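Local coordinates for protein TetR/AcrR family transcriptional regulator (Bradyrhizobium diazoefficiens, PDB 6G8G) that probably represses transcription as a TetR-family regulator that responds to flavonoids, and binds the flavonoid genistein, at residues 85-90 / 98-103. Sequence-based numbering, arbitrary orientation.
Sequences PVPKLS and RDFARQ
Pro-85, in the extended loop 85-88, comes nearest to helix residue Phe-100, with 6.1 Å between their CA atoms, and no hydrogen bond joins the two segments. The Pro-85 ring packs against the helix, touching Asp-99, Phe-100 and Gln-103, with Asp-99 and Gln-103 one helical turn apart. Its CD meets Gln-103 CG at 3.5 Å and also touches Gln-103 CB. The Gln-103 chain bends at chi2 (-38°), and it is the aliphatic part that packs on the proline. Pro-85 CG approaches Asp-99 OD2 at 3.4 Å, a van der Waals contact. The other carboxylate oxygen, Asp-99 OD1, makes a long salt bridge of 3.8 Å to Arg-102 NH1, in the plane of the guanidinium. Arg-102 also pairs with Glu-196 of helix 192-210.

Phe-100 has CG anti to the backbone N (chi1 -172°), which places the ring with its CD1 against both prolines. Pro-85 O lies at the ring edge, 3.9 Å from Phe-100 CD1. Pro-87 CG reaches the same CD1 obliquely, also at 3.9 Å. The buried Phe-100 side chain also touches Thr-142 and Leu-146 of helix 139-155 and Leu-172 of helix 164-176. A serine in place of Pro-85 would probably leave the CG methylene of Gln-103 without its apolar partner and let the loop shift on the helix.

The arrangement is an extended connection carrying Pro-85 and Pro-87 between helices 65-82 and 93-109, folded back onto the second helix at the surface of the all-helical C-terminal domain of a TetR-family regulator.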
ATOM      1  N   PRO A  85      12.426  13.437 -11.560  1.00 73.90           N
ATOM      2  CA  PRO A  85      13.577  14.336 -11.707  1.00 71.40           C
ATOM      3  C   PRO A  85      14.831  13.791 -11.050  1.00 73.67           C
ATOM      4  O   PRO A  85      14.764  12.822 -10.262  1.00 74.69           O
ATOM      5  CB  PRO A  85      13.154  15.620 -10.993  1.00 68.09           C
ATOM      6  CG  PRO A  85      11.909  15.316 -10.258  1.00 68.48           C
ATOM      7  CD  PRO A  85      11.500  13.886 -10.509  1.00 70.28           C
ATOM      8  N   VAL A  86      15.970  14.335 -11.460  1.00 76.98           N
ATOM      9  CA  VAL A  86      17.198  14.142 -10.715  1.00 82.47           C
ATOM     10  C   VAL A  86      17.368  15.397  -9.842  1.00 76.80           C
ATOM     11  O   VAL A  86      17.661  16.479 -10.349  1.00 78.16           O
ATOM     12  CB  VAL A  86      18.450  13.934 -11.606  1.00 81.69           C
ATOM     13  CG1 VAL A  86      19.692  13.822 -10.713  1.00 82.70           C
ATOM     14  CG2 VAL A  86      18.308  12.687 -12.474  1.00 75.77           C
ATOM     15  N   PRO A  87      17.184  15.250  -8.537  1.00 67.37           N
ATOM     16  CA  PRO A  87      17.087  16.415  -7.700  1.00 70.46           C
ATOM     17  C   PRO A  87      18.449  17.049  -7.505  1.00 73.03           C
ATOM     18  O   PRO A  87      19.444  16.315  -7.432  1.00 71.83           O
ATOM     19  CB  PRO A  87      16.533  15.872  -6.384  1.00 70.30           C
ATOM     20  CG  PRO A  87      16.405  14.397  -6.533  1.00 70.49           C
ATOM     21  CD  PRO A  87      17.133  14.000  -7.772  1.00 70.49           C
ATOM     22  N   LYS A  88      18.476  18.385  -7.470  1.00 69.25           N
ATOM     23  CA  LYS A  88      19.711  19.158  -7.458  1.00 75.47           C
ATOM     24  C   LYS A  88      19.718  20.103  -6.298  1.00 76.74           C
ATOM     25  O   LYS A  88      18.777  20.861  -6.084  1.00 80.07           O
ATOM     26  CB  LYS A  88      19.867  19.993  -8.743  1.00 83.28           C
ATOM     27  CG  LYS A  88      20.654  19.303  -9.866  1.00 95.57           C
ATOM     28  CD  LYS A  88      19.858  19.127 -11.176  1.00109.67           C
ATOM     29  CE  LYS A  88      19.214  20.411 -11.715  1.00110.84           C
ATOM     30  NZ  LYS A  88      20.134  21.243 -12.526  1.00109.16           N
ATOM     31  N   LEU A  89      20.804  20.063  -5.548  1.00 75.36           N
ATOM     32  CA  LEU A  89      20.942  20.900  -4.392  1.00 74.82           C
ATOM     33  C   LEU A  89      20.937  22.375  -4.753  1.00 74.47           C
ATOM     34  O   LEU A  89      20.437  23.196  -4.002  1.00 69.25           O
ATOM     35  CB  LEU A  89      22.227  20.562  -3.675  1.00 85.85           C
ATOM     36  CG  LEU A  89      22.075  20.539  -2.127  1.00 99.81           C
ATOM     37  CD1 LEU A  89      23.319  19.939  -1.466  1.00105.58           C
ATOM     38  CD2 LEU A  89      21.766  21.906  -1.503  1.00104.13           C
ATOM     39  N   SER A  90      21.475  22.723  -5.917  1.00 82.12           N
ATOM     40  CA  SER A  90      21.489  24.142  -6.375  1.00 81.58           C
ATOM     41  C   SER A  90      20.110  24.803  -6.374  1.00 77.76           C
ATOM     42  O   SER A  90      20.021  25.997  -6.234  1.00 74.98           O
ATOM     43  CB  SER A  90      22.082  24.250  -7.779  1.00 81.53           C
ATOM     44  OG  SER A  90      21.574  23.218  -8.635  1.00 88.50           O
ATOM     45  N   ARG A  98      10.594  18.815  -2.843  1.00 51.31           N
ATOM     46  CA  ARG A  98       9.214  19.090  -3.089  1.00 55.29           C
ATOM     47  C   ARG A  98       8.937  18.643  -4.492  1.00 59.02           C
ATOM     48  O   ARG A  98       7.922  18.005  -4.767  1.00 60.40           O
ATOM     49  CB  ARG A  98       8.917  20.574  -2.847  1.00 60.61           C
ATOM     50  CG  ARG A  98       7.486  20.958  -3.118  1.00 69.34           C
ATOM     51  CD  ARG A  98       7.104  22.407  -2.790  1.00 73.20           C
ATOM     52  NE  ARG A  98       7.357  22.745  -1.398  1.00 73.14           N
ATOM     53  CZ  ARG A  98       8.319  23.546  -0.965  1.00 78.74           C
ATOM     54  NH1 ARG A  98       9.159  24.142  -1.823  1.00 82.82           N
ATOM     55  NH2 ARG A  98       8.425  23.755   0.340  1.00 73.84           N
ATOM     56  N   ASP A  99       9.873  18.897  -5.394  1.00 65.47           N
ATOM     57  CA  ASP A  99       9.662  18.538  -6.800  1.00 66.40           C
ATOM     58  C   ASP A  99       9.682  16.996  -6.992  1.00 58.17           C
ATOM     59  O   ASP A  99       8.872  16.424  -7.711  1.00 49.27           O
ATOM     60  CB  ASP A  99      10.699  19.247  -7.672  1.00 78.94           C
ATOM     61  CG  ASP A  99      10.540  18.931  -9.164  1.00105.79           C
ATOM     62  OD1 ASP A  99       9.381  18.872  -9.651  1.00133.04           O
ATOM     63  OD2 ASP A  99      11.569  18.715  -9.849  1.00113.97           O
ATOM     64  N   PHE A 100      10.587  16.335  -6.301  1.00 54.30           N
ATOM     65  CA  PHE A 100      10.676  14.899  -6.399  1.00 52.15           C
ATOM     66  C   PHE A 100       9.398  14.271  -5.861  1.00 52.13           C
ATOM     67  O   PHE A 100       8.808  13.384  -6.474  1.00 47.80           O
ATOM     68  CB  PHE A 100      11.896  14.417  -5.613  1.00 52.18           C
ATOM     69  CG  PHE A 100      12.200  12.960  -5.803  1.00 53.90           C
ATOM     70  CD1 PHE A 100      13.027  12.544  -6.833  1.00 57.09           C
ATOM     71  CD2 PHE A 100      11.656  12.007  -4.972  1.00 53.50           C
ATOM     72  CE1 PHE A 100      13.312  11.208  -7.029  1.00 56.24           C
ATOM     73  CE2 PHE A 100      11.949  10.667  -5.157  1.00 56.51           C
ATOM     74  CZ  PHE A 100      12.770  10.261  -6.192  1.00 54.13           C
ATOM     75  N   ALA A 101       8.966  14.754  -4.704  1.00 51.67           N
ATOM     76  CA  ALA A 101       7.728  14.286  -4.132  1.00 54.79           C
ATOM     77  C   ALA A 101       6.585  14.459  -5.106  1.00 53.72           C
ATOM     78  O   ALA A 101       5.807  13.546  -5.310  1.00 54.04           O
ATOM     79  CB  ALA A 101       7.433  15.033  -2.852  1.00 59.03           C
ATOM     80  N   ARG A 102       6.477  15.628  -5.709  1.00 53.66           N
ATOM     81  CA  ARG A 102       5.356  15.872  -6.608  1.00 54.30           C
ATOM     82  C   ARG A 102       5.332  14.853  -7.723  1.00 53.95           C
ATOM     83  O   ARG A 102       4.296  14.340  -8.047  1.00 49.98           O
ATOM     84  CB  ARG A 102       5.405  17.292  -7.164  1.00 56.73           C
ATOM     85  CG  ARG A 102       4.103  17.744  -7.815  1.00 58.70           C
ATOM     86  CD  ARG A 102       4.160  19.193  -8.323  1.00 63.19           C
ATOM     87  NE  ARG A 102       4.357  20.217  -7.267  1.00 62.08           N
ATOM     88  CZ  ARG A 102       5.518  20.795  -6.945  1.00 62.46           C
ATOM     89  NH1 ARG A 102       6.655  20.489  -7.568  1.00 64.22           N
ATOM     90  NH2 ARG A 102       5.554  21.696  -5.979  1.00 62.64           N
ATOM     91  N   GLN A 103       6.479  14.523  -8.300  1.00 65.13           N
ATOM     92  CA  GLN A 103       6.476  13.588  -9.437  1.00 65.56           C
ATOM     93  C   GLN A 103       6.161  12.196  -8.947  1.00 61.61           C
ATOM     94  O   GLN A 103       5.471  11.451  -9.613  1.00 68.61           O
ATOM     95  CB  GLN A 103       7.797  13.615 -10.214  1.00 73.05           C
ATOM     96  CG  GLN A 103       8.151  14.954 -10.902  1.00 82.35           C
ATOM     97  CD  GLN A 103       6.964  15.686 -11.506  1.00 88.50           C
ATOM     98  OE1 GLN A 103       6.698  16.855 -11.161  1.00102.30           O
ATOM     99  NE2 GLN A 103       6.229  15.012 -12.386  1.00 88.47           N
TER